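Local structure of peptide ABC transporter, peptide-binding protein (Thermus thermophilus, 2D5W) at residues E60-E65 with L81-T86; L69-T72 with K78-L81; V127-K132 with F137-E142. The protein binds oligopeptides, including a pentapeptide, and probably delivers them to an ABC transporter for import. All blocks are in the same frame, centred on the assembly; numbering follows the deposited sequence.

Contact 1 of 3, residues E60-E65 with L81-T86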
ATOM      1  N   GLU A  60      26.526   4.662   0.020  1.00 12.22           N
ATOM      2  CA  GLU A  60      26.535   3.988  -1.267  1.00 13.12           C
ATOM      3  C   GLU A  60      25.712   2.714  -1.247  1.00 12.12           C
ATOM      4  O   GLU A  60      25.489   2.111  -0.196  1.00 12.01           O
ATOM      5  CB  GLU A  60      27.974   3.668  -1.690  1.00 18.37           C
ATOM      6  CG  GLU A  60      28.717   2.735  -0.753  1.00 20.91           C
ATOM      7  CD  GLU A  60      30.116   2.403  -1.249  1.00 23.52           C
ATOM      8  OE1 GLU A  60      30.834   1.661  -0.549  1.00 23.50           O
ATOM      9  OE2 GLU A  60      30.498   2.881  -2.337  1.00 26.01           O
ATOM     10  N   VAL A  61      25.254   2.312  -2.425  1.00 11.01           N
ATOM     11  CA  VAL A  61      24.459   1.102  -2.561  1.00 11.55           C
ATOM     12  C   VAL A  61      25.360  -0.119  -2.401  1.00 11.40           C
ATOM     13  O   VAL A  61      26.396  -0.228  -3.057  1.00 12.66           O
ATOM     14  CB  VAL A  61      23.781   1.045  -3.945  1.00 11.58           C
ATOM     15  CG1 VAL A  61      23.017  -0.255  -4.101  1.00 13.50           C
ATOM     16  CG2 VAL A  61      22.843   2.233  -4.111  1.00 14.03           C
ATOM     17  N   PRO A  62      24.988  -1.044  -1.508  1.00 12.12           N
ATOM     18  CA  PRO A  62      25.800  -2.247  -1.303  1.00 11.91           C
ATOM     19  C   PRO A  62      25.702  -3.200  -2.489  1.00 12.69           C
ATOM     20  O   PRO A  62      24.619  -3.417  -3.030  1.00 13.62           O
ATOM     21  CB  PRO A  62      25.212  -2.847  -0.031  1.00 12.33           C
ATOM     22  CG  PRO A  62      23.769  -2.434  -0.100  1.00 15.22           C
ATOM     23  CD  PRO A  62      23.866  -0.994  -0.555  1.00 12.42           C
ATOM     24  N   THR A  63      26.836  -3.755  -2.902  1.00 13.03           N
ATOM     25  CA  THR A  63      26.862  -4.693  -4.019  1.00 13.96           C
ATOM     26  C   THR A  63      27.925  -5.746  -3.754  1.00 13.69           C
ATOM     27  O   THR A  63      28.711  -5.626  -2.815  1.00 13.48           O
ATOM     28  CB  THR A  63      27.223  -4.005  -5.346  1.00 14.71           C
ATOM     29  OG1 THR A  63      28.592  -3.581  -5.303  1.00 15.84           O
ATOM     30  CG2 THR A  63      26.325  -2.800  -5.592  1.00 15.22           C
ATOM     31  N   LEU A  64      27.943  -6.787  -4.577  1.00 14.28           N
ATOM     32  CA  LEU A  64      28.948  -7.826  -4.428  1.00 15.78           C
ATOM     33  C   LEU A  64      30.280  -7.210  -4.832  1.00 16.75           C
ATOM     34  O   LEU A  64      31.320  -7.492  -4.233  1.00 17.39           O
ATOM     35  CB  LEU A  64      28.632  -9.015  -5.338  1.00 16.83           C
ATOM     36  CG  LEU A  64      27.438  -9.890  -4.953  1.00 17.54           C
ATOM     37  CD1 LEU A  64      27.145 -10.873  -6.079  1.00 18.56           C
ATOM     38  CD2 LEU A  64      27.741 -10.630  -3.658  1.00 17.93           C
ATOM     39  N   GLU A  65      30.227  -6.343  -5.840  1.00 17.61           N
ATOM     40  CA  GLU A  65      31.408  -5.671  -6.373  1.00 19.77           C
ATOM     41  C   GLU A  65      32.174  -4.833  -5.357  1.00 18.62           C
ATOM     42  O   GLU A  65      33.404  -4.781  -5.407  1.00 20.07           O
ATOM     43  CB  GLU A  65      31.023  -4.788  -7.566  1.00 22.43           C
ATOM     44  CG  GLU A  65      30.182  -5.489  -8.623  1.00 27.31           C
ATOM     45  CD  GLU A  65      28.719  -5.570  -8.238  1.00 28.38           C
ATOM     46  OE1 GLU A  65      28.074  -4.504  -8.140  1.00 31.77           O
ATOM     47  OE2 GLU A  65      28.211  -6.692  -8.032  1.00 29.77           O
ATOM     48  N   LEU A  81      22.023 -13.667   3.531  1.00 12.41           N
ATOM     49  CA  LEU A  81      22.475 -12.451   2.875  1.00 11.13           C
ATOM     50  C   LEU A  81      22.834 -11.419   3.929  1.00 11.05           C
ATOM     51  O   LEU A  81      22.059 -11.180   4.858  1.00 11.05           O
ATOM     52  CB  LEU A  81      21.384 -11.865   1.973  1.00 12.87           C
ATOM     53  CG  LEU A  81      21.684 -10.444   1.475  1.00 13.77           C
ATOM     54  CD1 LEU A  81      22.861 -10.468   0.507  1.00 16.20           C
ATOM     55  CD2 LEU A  81      20.452  -9.860   0.803  1.00 15.14           C
ATOM     56  N   GLU A  82      24.018 -10.830   3.792  1.00 11.99           N
ATOM     57  CA  GLU A  82      24.457  -9.774   4.698  1.00 11.96           C
ATOM     58  C   GLU A  82      24.633  -8.532   3.840  1.00 11.55           C
ATOM     59  O   GLU A  82      25.211  -8.586   2.753  1.00 11.69           O
ATOM     60  CB  GLU A  82      25.769 -10.141   5.399  1.00 13.65           C
ATOM     61  CG  GLU A  82      25.612 -11.270   6.409  1.00 17.24           C
ATOM     62  CD  GLU A  82      26.776 -11.375   7.377  1.00 20.67           C
ATOM     63  OE1 GLU A  82      26.729 -12.259   8.259  1.00 23.11           O
ATOM     64  OE2 GLU A  82      27.732 -10.578   7.262  1.00 20.91           O
ATOM     65  N   MET A  83      24.117  -7.413   4.337  1.00 12.07           N
ATOM     66  CA  MET A  83      24.169  -6.150   3.620  1.00 11.55           C
ATOM     67  C   MET A  83      24.736  -5.038   4.501  1.00 10.91           C
ATOM     68  O   MET A  83      24.094  -4.620   5.465  1.00 10.85           O
ATOM     69  CB  MET A  83      22.756  -5.790   3.171  1.00 13.07           C
ATOM     70  CG  MET A  83      22.616  -4.444   2.509  1.00 13.80           C
ATOM     71  SD  MET A  83      20.881  -4.059   2.274  1.00 18.37           S
ATOM     72  CE  MET A  83      20.556  -5.137   0.962  1.00 14.95           C
ATOM     73  N   ASP A  84      25.931  -4.561   4.161  1.00 10.65           N
ATOM     74  CA  ASP A  84      26.598  -3.506   4.927  1.00 10.81           C
ATOM     75  C   ASP A  84      26.174  -2.115   4.481  1.00 11.75           C
ATOM     76  O   ASP A  84      26.352  -1.742   3.320  1.00 13.02           O
ATOM     77  CB  ASP A  84      28.118  -3.599   4.774  1.00 12.46           C
ATOM     78  CG  ASP A  84      28.698  -4.879   5.336  1.00 13.48           C
ATOM     79  OD1 ASP A  84      29.865  -5.176   4.999  1.00 15.80           O
ATOM     80  OD2 ASP A  84      28.014  -5.579   6.110  1.00 13.45           O
ATOM     81  N   ILE A  85      25.642  -1.345   5.421  1.00 10.59           N
ATOM     82  CA  ILE A  85      25.203   0.015   5.146  1.00 10.75           C
ATOM     83  C   ILE A  85      25.973   0.994   6.022  1.00 10.05           C
ATOM     84  O   ILE A  85      26.174   0.745   7.210  1.00 10.99           O
ATOM     85  CB  ILE A  85      23.695   0.174   5.433  1.00 11.04           C
ATOM     86  CG1 ILE A  85      22.904  -0.756   4.510  1.00 14.34           C
ATOM     87  CG2 ILE A  85      23.271   1.633   5.256  1.00 12.24           C
ATOM     88  CD1 ILE A  85      21.410  -0.731   4.730  1.00 17.62           C
ATOM     89  N   THR A  86      26.417   2.093   5.420  1.00  9.99           N
ATOM     90  CA  THR A  86      27.130   3.133   6.149  1.00 10.63           C
ATOM     91  C   THR A  86      26.272   4.392   6.092  1.00  9.85           C
ATOM     92  O   THR A  86      25.954   4.888   5.012  1.00  9.99           O
ATOM     93  CB  THR A  86      28.507   3.441   5.517  1.00 11.72           C
ATOM     94  OG1 THR A  86      29.309   2.254   5.502  1.00 12.40           O
ATOM     95  CG2 THR A  86      29.230   4.517   6.315  1.00 12.89           C
TER
HETATM   96  O   HOH W   1      26.505   2.641   2.479  1.00 12.20           O

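Contact 2 of 3, residues L69-T72 with K78-L81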
ATOM      1  N   LEU A  69      27.864  -6.634   0.021  1.00 12.20           N
ATOM      2  CA  LEU A  69      26.891  -7.720   0.007  1.00 13.39           C
ATOM      3  C   LEU A  69      27.650  -9.035   0.100  1.00 13.10           C
ATOM      4  O   LEU A  69      28.654  -9.230  -0.591  1.00 13.60           O
ATOM      5  CB  LEU A  69      26.061  -7.728  -1.279  1.00 14.46           C
ATOM      6  CG  LEU A  69      25.029  -6.628  -1.535  1.00 15.15           C
ATOM      7  CD1 LEU A  69      24.294  -6.955  -2.827  1.00 15.49           C
ATOM      8  CD2 LEU A  69      24.043  -6.534  -0.375  1.00 14.56           C
ATOM      9  N   ARG A  70      27.177  -9.927   0.961  1.00 13.02           N
ATOM     10  CA  ARG A  70      27.793 -11.238   1.125  1.00 13.83           C
ATOM     11  C   ARG A  70      26.705 -12.299   1.169  1.00 14.79           C
ATOM     12  O   ARG A  70      25.811 -12.253   2.015  1.00 15.75           O
ATOM     13  CB  ARG A  70      28.618 -11.300   2.412  1.00 14.37           C
ATOM     14  CG  ARG A  70      29.903 -10.489   2.379  1.00 13.96           C
ATOM     15  CD  ARG A  70      30.633 -10.584   3.709  1.00 15.36           C
ATOM     16  NE  ARG A  70      29.836 -10.022   4.797  1.00 14.27           N
ATOM     17  CZ  ARG A  70      29.613  -8.722   4.968  1.00 13.72           C
ATOM     18  NH1 ARG A  70      28.868  -8.308   5.984  1.00 15.64           N
ATOM     19  NH2 ARG A  70      30.143  -7.837   4.135  1.00 15.43           N
ATOM     20  N   VAL A  71      26.781 -13.249   0.243  1.00 16.07           N
ATOM     21  CA  VAL A  71      25.809 -14.330   0.178  1.00 16.93           C
ATOM     22  C   VAL A  71      26.504 -15.635   0.529  1.00 17.59           C
ATOM     23  O   VAL A  71      27.500 -16.005  -0.096  1.00 18.95           O
ATOM     24  CB  VAL A  71      25.205 -14.462  -1.234  1.00 16.72           C
ATOM     25  CG1 VAL A  71      24.225 -15.628  -1.272  1.00 18.53           C
ATOM     26  CG2 VAL A  71      24.510 -13.173  -1.627  1.00 17.10           C
ATOM     27  N   THR A  72      25.988 -16.327   1.537  1.00 17.57           N
ATOM     28  CA  THR A  72      26.570 -17.594   1.949  1.00 19.96           C
ATOM     29  C   THR A  72      25.531 -18.705   1.870  1.00 19.44           C
ATOM     30  O   THR A  72      24.358 -18.497   2.181  1.00 18.52           O
ATOM     31  CB  THR A  72      27.123 -17.515   3.388  1.00 21.91           C
ATOM     32  OG1 THR A  72      26.081 -17.117   4.284  1.00 24.30           O
ATOM     33  CG2 THR A  72      28.258 -16.504   3.465  1.00 24.03           C
ATOM     34  N   LYS A  78      19.330 -22.873   0.280  1.00 12.06           N
ATOM     35  CA  LYS A  78      18.962 -21.628   0.947  1.00 13.09           C
ATOM     36  C   LYS A  78      20.211 -20.793   1.200  1.00 12.47           C
ATOM     37  O   LYS A  78      21.329 -21.317   1.213  1.00 13.14           O
ATOM     38  CB  LYS A  78      18.210 -21.923   2.248  1.00 15.16           C
ATOM     39  CG  LYS A  78      16.834 -22.542   2.002  1.00 17.65           C
ATOM     40  CD  LYS A  78      16.063 -22.763   3.292  1.00 21.85           C
ATOM     41  CE  LYS A  78      14.680 -23.331   3.010  1.00 23.64           C
ATOM     42  NZ  LYS A  78      13.897 -23.554   4.258  1.00 26.65           N
ATOM     43  N   LYS A  79      20.018 -19.495   1.406  1.00 12.78           N
ATOM     44  CA  LYS A  79      21.136 -18.585   1.596  1.00 12.54           C
ATOM     45  C   LYS A  79      20.970 -17.614   2.750  1.00 12.10           C
ATOM     46  O   LYS A  79      19.870 -17.397   3.266  1.00 11.94           O
ATOM     47  CB  LYS A  79      21.336 -17.752   0.330  1.00 13.59           C
ATOM     48  CG  LYS A  79      21.396 -18.541  -0.962  1.00 15.03           C
ATOM     49  CD  LYS A  79      21.235 -17.612  -2.159  1.00 17.68           C
ATOM     50  CE  LYS A  79      21.393 -18.354  -3.473  1.00 19.08           C
ATOM     51  NZ  LYS A  79      20.412 -19.462  -3.598  1.00 20.19           N
ATOM     52  N   ARG A  80      22.097 -17.021   3.126  1.00 12.90           N
ATOM     53  CA  ARG A  80      22.163 -16.006   4.161  1.00 12.95           C
ATOM     54  C   ARG A  80      22.703 -14.798   3.409  1.00 13.00           C
ATOM     55  O   ARG A  80      23.703 -14.904   2.696  1.00 13.50           O
ATOM     56  CB  ARG A  80      23.155 -16.405   5.253  1.00 14.30           C
ATOM     57  CG  ARG A  80      23.414 -15.332   6.306  1.00 17.30           C
ATOM     58  CD  ARG A  80      24.675 -15.670   7.097  1.00 20.06           C
ATOM     59  NE  ARG A  80      24.996 -14.688   8.130  1.00 23.06           N
ATOM     60  CZ  ARG A  80      24.415 -14.634   9.325  1.00 23.58           C
ATOM     61  NH1 ARG A  80      23.475 -15.511   9.650  1.00 25.51           N
ATOM     62  NH2 ARG A  80      24.783 -13.707  10.199  1.00 25.93           N
ATOM     63  N   LEU A  81      22.023 -13.667   3.531  1.00 12.41           N
ATOM     64  CA  LEU A  81      22.475 -12.451   2.875  1.00 11.13           C
ATOM     65  C   LEU A  81      22.834 -11.419   3.929  1.00 11.05           C
ATOM     66  O   LEU A  81      22.059 -11.180   4.858  1.00 11.05           O
ATOM     67  CB  LEU A  81      21.384 -11.865   1.973  1.00 12.87           C
ATOM     68  CG  LEU A  81      21.684 -10.444   1.475  1.00 13.77           C
ATOM     69  CD1 LEU A  81      22.861 -10.468   0.507  1.00 16.20           C
ATOM     70  CD2 LEU A  81      20.452  -9.860   0.803  1.00 15.14           C
TER

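Contact 3 of 3, residues V127-K132 with F137-E142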
ATOM      1  N   VAL A 127      14.872 -11.441   9.467  1.00 12.69           N
ATOM      2  CA  VAL A 127      15.807 -10.333   9.317  1.00 13.50           C
ATOM      3  C   VAL A 127      16.314  -9.847  10.668  1.00 13.65           C
ATOM      4  O   VAL A 127      15.550  -9.715  11.623  1.00 16.56           O
ATOM      5  CB  VAL A 127      15.163  -9.153   8.555  1.00 14.60           C
ATOM      6  CG1 VAL A 127      16.190  -8.048   8.332  1.00 16.42           C
ATOM      7  CG2 VAL A 127      14.615  -9.642   7.222  1.00 17.06           C
ATOM      8  N   ASN A 128      17.616  -9.598  10.737  1.00 12.94           N
ATOM      9  CA  ASN A 128      18.250  -9.122  11.956  1.00 14.01           C
ATOM     10  C   ASN A 128      19.273  -8.059  11.595  1.00 13.25           C
ATOM     11  O   ASN A 128      19.545  -7.819  10.419  1.00 12.22           O
ATOM     12  CB  ASN A 128      18.929 -10.283  12.688  1.00 16.16           C
ATOM     13  CG  ASN A 128      17.938 -11.163  13.423  1.00 18.88           C
ATOM     14  OD1 ASN A 128      17.364 -10.756  14.433  1.00 20.92           O
ATOM     15  ND2 ASN A 128      17.725 -12.370  12.914  1.00 20.53           N
ATOM     16  N   VAL A 129      19.837  -7.416  12.608  1.00 12.79           N
ATOM     17  CA  VAL A 129      20.826  -6.377  12.372  1.00 12.49           C
ATOM     18  C   VAL A 129      22.024  -6.538  13.298  1.00 12.07           C
ATOM     19  O   VAL A 129      21.896  -7.017  14.427  1.00 13.28           O
ATOM     20  CB  VAL A 129      20.211  -4.961  12.570  1.00 12.03           C
ATOM     21  CG1 VAL A 129      19.833  -4.744  14.030  1.00 13.18           C
ATOM     22  CG2 VAL A 129      21.191  -3.894  12.109  1.00 13.10           C
ATOM     23  N   ARG A 130      23.192  -6.160  12.793  1.00 11.78           N
ATOM     24  CA  ARG A 130      24.433  -6.213  13.556  1.00 12.48           C
ATOM     25  C   ARG A 130      25.007  -4.803  13.483  1.00 12.10           C
ATOM     26  O   ARG A 130      25.144  -4.243  12.396  1.00 12.81           O
ATOM     27  CB  ARG A 130      25.399  -7.221  12.928  1.00 13.61           C
ATOM     28  CG  ARG A 130      26.723  -7.365  13.655  1.00 17.85           C
ATOM     29  CD  ARG A 130      27.531  -8.498  13.053  1.00 21.61           C
ATOM     30  NE  ARG A 130      27.738  -8.310  11.621  1.00 25.93           N
ATOM     31  CZ  ARG A 130      28.223  -9.241  10.804  1.00 27.61           C
ATOM     32  NH1 ARG A 130      28.377  -8.976   9.515  1.00 28.68           N
ATOM     33  NH2 ARG A 130      28.551 -10.436  11.276  1.00 30.29           N
ATOM     34  N   ILE A 131      25.328  -4.226  14.636  1.00 12.55           N
ATOM     35  CA  ILE A 131      25.861  -2.867  14.692  1.00 13.39           C
ATOM     36  C   ILE A 131      27.378  -2.862  14.872  1.00 13.55           C
ATOM     37  O   ILE A 131      27.890  -3.430  15.838  1.00 14.71           O
ATOM     38  CB  ILE A 131      25.228  -2.082  15.866  1.00 14.81           C
ATOM     39  CG1 ILE A 131      23.701  -2.194  15.817  1.00 18.24           C
ATOM     40  CG2 ILE A 131      25.664  -0.628  15.815  1.00 15.26           C
ATOM     41  CD1 ILE A 131      23.069  -1.633  14.563  1.00 19.63           C
ATOM     42  N   LYS A 132      28.094  -2.219  13.954  1.00 13.71           N
ATOM     43  CA  LYS A 132      29.555  -2.143  14.033  1.00 14.70           C
ATOM     44  C   LYS A 132      30.006  -0.915  14.824  1.00 13.90           C
ATOM     45  O   LYS A 132      30.860  -1.010  15.706  1.00 15.42           O
ATOM     46  CB  LYS A 132      30.165  -2.095  12.628  1.00 15.89           C
ATOM     47  CG  LYS A 132      31.681  -1.936  12.617  1.00 19.56           C
ATOM     48  CD  LYS A 132      32.220  -1.811  11.199  1.00 22.23           C
ATOM     49  CE  LYS A 132      33.723  -1.577  11.192  1.00 25.31           C
ATOM     50  NZ  LYS A 132      34.464  -2.698  11.831  1.00 27.88           N
ATOM     51  N   PHE A 137      26.308  -0.497  10.000  1.00 10.49           N
ATOM     52  CA  PHE A 137      25.506  -1.633  10.426  1.00  9.98           C
ATOM     53  C   PHE A 137      25.335  -2.617   9.279  1.00 10.05           C
ATOM     54  O   PHE A 137      25.578  -2.285   8.115  1.00 10.96           O
ATOM     55  CB  PHE A 137      24.135  -1.204  10.974  1.00 10.44           C
ATOM     56  CG  PHE A 137      23.208  -0.599   9.951  1.00 10.13           C
ATOM     57  CD1 PHE A 137      23.332   0.737   9.572  1.00 10.60           C
ATOM     58  CD2 PHE A 137      22.173  -1.354   9.412  1.00 10.65           C
ATOM     59  CE1 PHE A 137      22.429   1.307   8.675  1.00 11.16           C
ATOM     60  CE2 PHE A 137      21.268  -0.795   8.515  1.00 11.45           C
ATOM     61  CZ  PHE A 137      21.394   0.537   8.148  1.00 10.46           C
ATOM     62  N   THR A 138      24.923  -3.829   9.622  1.00  9.58           N
ATOM     63  CA  THR A 138      24.728  -4.876   8.635  1.00 11.18           C
ATOM     64  C   THR A 138      23.362  -5.513   8.808  1.00 10.82           C
ATOM     65  O   THR A 138      22.989  -5.909   9.912  1.00 11.83           O
ATOM     66  CB  THR A 138      25.799  -5.978   8.781  1.00 10.73           C
ATOM     67  OG1 THR A 138      27.100  -5.402   8.617  1.00 13.21           O
ATOM     68  CG2 THR A 138      25.602  -7.069   7.740  1.00 11.93           C
ATOM     69  N   LEU A 139      22.609  -5.588   7.719  1.00 11.17           N
ATOM     70  CA  LEU A 139      21.302  -6.226   7.756  1.00 10.79           C
ATOM     71  C   LEU A 139      21.550  -7.681   7.368  1.00 10.47           C
ATOM     72  O   LEU A 139      22.279  -7.961   6.411  1.00 11.37           O
ATOM     73  CB  LEU A 139      20.344  -5.560   6.767  1.00 11.62           C
ATOM     74  CG  LEU A 139      19.974  -4.110   7.099  1.00 11.97           C
ATOM     75  CD1 LEU A 139      19.118  -3.533   5.985  1.00 14.22           C
ATOM     76  CD2 LEU A 139      19.234  -4.051   8.428  1.00 15.00           C
ATOM     77  N   ILE A 140      20.958  -8.599   8.122  1.00 11.57           N
ATOM     78  CA  ILE A 140      21.134 -10.024   7.885  1.00 12.50           C
ATOM     79  C   ILE A 140      19.803 -10.689   7.567  1.00 12.38           C
ATOM     80  O   ILE A 140      18.880 -10.665   8.381  1.00 13.95           O
ATOM     81  CB  ILE A 140      21.741 -10.708   9.129  1.00 13.33           C
ATOM     82  CG1 ILE A 140      23.030  -9.989   9.541  1.00 15.10           C
ATOM     83  CG2 ILE A 140      22.023 -12.177   8.835  1.00 14.44           C
ATOM     84  CD1 ILE A 140      23.555 -10.402  10.905  1.00 18.83           C
ATOM     85  N   PHE A 141      19.712 -11.280   6.380  1.00 11.24           N
ATOM     86  CA  PHE A 141      18.496 -11.963   5.952  1.00 11.09           C
ATOM     87  C   PHE A 141      18.785 -13.457   5.854  1.00 11.19           C
ATOM     88  O   PHE A 141      19.647 -13.878   5.082  1.00 11.11           O
ATOM     89  CB  PHE A 141      18.036 -11.469   4.575  1.00 11.39           C
ATOM     90  CG  PHE A 141      17.945  -9.970   4.450  1.00 12.27           C
ATOM     91  CD1 PHE A 141      19.095  -9.197   4.329  1.00 14.15           C
ATOM     92  CD2 PHE A 141      16.708  -9.336   4.430  1.00 13.12           C
ATOM     93  CE1 PHE A 141      19.017  -7.812   4.186  1.00 13.48           C
ATOM     94  CE2 PHE A 141      16.619  -7.949   4.288  1.00 13.87           C
ATOM     95  CZ  PHE A 141      17.774  -7.189   4.167  1.00 13.55           C
ATOM     96  N   GLU A 142      18.067 -14.257   6.633  1.00 11.33           N
ATOM     97  CA  GLU A 142      18.265 -15.700   6.601  1.00 12.14           C
ATOM     98  C   GLU A 142      16.980 -16.440   6.964  1.00 12.31           C
ATOM     99  O   GLU A 142      16.499 -16.349   8.093  1.00 13.53           O
ATOM    100  CB  GLU A 142      19.384 -16.106   7.565  1.00 14.68           C
ATOM    101  CG  GLU A 142      19.717 -17.590   7.501  1.00 17.05           C
ATOM    102  CD  GLU A 142      20.815 -17.996   8.462  1.00 20.20           C
ATOM    103  OE1 GLU A 142      21.938 -17.466   8.343  1.00 22.16           O
ATOM    104  OE2 GLU A 142      20.551 -18.848   9.336  1.00 24.92           O
TER
HETATM  105  O   HOH W   2      18.803 -12.959  10.311  1.00 18.31           O

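Contact 1 of 3, residues E60-E65 with L81-T86
Met83 meets the ring of Pro62 with its CG methylene, and the two carbons, Met83 CG and Pro62 CG, stand 3.5 Å apart, a close approach for two carbons. The sulfur follows behind, Met83 SD lying 4.1 Å from Pro62 CG, and the two side chains meet at a slant. CG of the methionine lies anti to the backbone N (chi1 175°), which brings it against the proline ring; the bend comes only at chi3, beyond the atoms that touch. Leu69 of strand 69-75 packs on both Pro62 and Met83 and completes this small apolar cluster.

At Asp84 the touching atom is a backbone one: Asp84 O lies 3.7 Å from Pro62 CB, while the carboxylate turns to other partners, OD2 to the hydroxyl of Thr138 and OD1 to Arg70. Strand 78-86 is an inner strand of a four-stranded antiparallel sheet, paired with 69-75 on one flank and 136-141 on the other. Residues 60-65 belong to the loop that leads into strand 69-75, and no direct hydrogen bond joins them to residues 81-86; Pro62 has no N-H to donate, and its ring carbons make the contact.

The polar link comes further along, at Thr86. A water accepts the backbone N-H of Thr86 at 3.0 Å from Thr86 N and that of Glu60 at 3.2 Å from Glu60 N, standing between them with an N-water-N angle of about 151°. Arg68 ties the same two stretches directly, its guanidinium reaching Glu60 OE1, Asp84 O and Thr86 OG1.

Contact 2 of 3, residues L69-T72 with K78-L81
Thr72 O is approached by two groups of the facing strand: the backbone N-H of Arg80, with Thr72 O to Arg80 N 2.9 Å, and the CA-H of Lys79, whose CA lies 3.3 Å from the same oxygen. The return bond runs from Thr72 N to Arg80 O, also 2.9 Å long and nearly straight at 166°, and the CA-H of Val71 shares that acceptor. Thr72 and Arg80 thus form an antiparallel hydrogen-bonded pair, followed by Val71 and Leu81 as a non-hydrogen-bonded one. These pairs belong to the beta hairpin of strands 69-75 and 78-86, whose axes run at 154° to each other here.

On the face carrying Thr72 and Arg80 the two side chains run abreast in the same direction. A chi1 of 57° tucks the threonine hydroxyl in over its own main chain, a setting that lays it against the arginine's aliphatic stem: Thr72 OG1 is 3.2 Å from Arg80 CB and 3.5 Å from Arg80 CD. Beyond that stem the guanidinium is held by acids, NH1 by Glu142 and NE by Glu82.

On the side of Val71 and Leu81 the contacts are between carbons. Valine's two branches divide the work, Val71 CG1 resting 3.7 Å from Lys79 CD and Val71 CG2 lying 3.8 Å from Leu81 CD1. Leu69, two residues earlier, reaches the same leucine methyl, with Leu69 CD2 4.2 Å from Leu81 CD1.

The pairing therefore has two unlike sides. Methyls and a lysine's methylenes pack on one, while on the other a hydroxyl lies along an arginine whose charge is probably offset by the carboxylates of Glu142 and Glu82.

Contact 3 of 3, residues V127-K132 with F137-E142
Arg130 lies alongside Thr138, pointing the same way. Arg130 CB sits 4.2 Å from Ile140 CD1 and 4.1 Å from Thr138 O; CG then runs anti to the backbone N, and a bend at chi3 (56°) carries Arg130 NE to 4.2 Å from Thr138 CB. At the tip Arg130 NH1 lies 3.8 Å from Thr138 CG2 and is salt-bridged to Glu82, while Thr138 OG1, in plane at the guanidinium edge, bonds Asp84. On the opposite face Val127 packs on the Phe141 ring: Val127 CG1 stands over one ring face, and Val127 CG2 is 3.5 Å from Phe141 CD2. An alanine in place of Val127 would remove both methyls and is likely to open a gap beside that ring. Val129 CG2 approaches Phe137 CD2 obliquely at 3.8 Å. Four backbone bonds join Asn128 to Ile140 and Arg130 to Thr138, each pair in both directions. A water accepts a hydrogen bond from Asn128 ND2 at 2.9 Å and also reaches Ile140 O. Hydrogen-bonded and non-hydrogen-bonded pairs alternate as in antiparallel pairing, Ile140 joining a mainly polar face and the apolar one packing partly on helix 101-112; the short connection makes this a beta hairpin, at the sheet's edge.

From the N terminus the chain first passes residues 60-65, then strand 69-75, and turns back into strand 78-86. Contact 2 closes that short hairpin, and contact 1 closes the wider loop around it, so the hairpin turn lies within the larger closure and both end on strand 78-86, sharing Leu81. After helices 101-112 and 121-126 the chain returns as a second hairpin, closed by contact 3 without crossing the others. The two hairpins join where strand 136-141 pairs with strand 78-86, as in the backbone bond from Phe141 N to Leu81 O. The resulting sheet runs 69-75, 78-86, 136-141, 127-131, with the loop of contact 1 packed beside its first two strands.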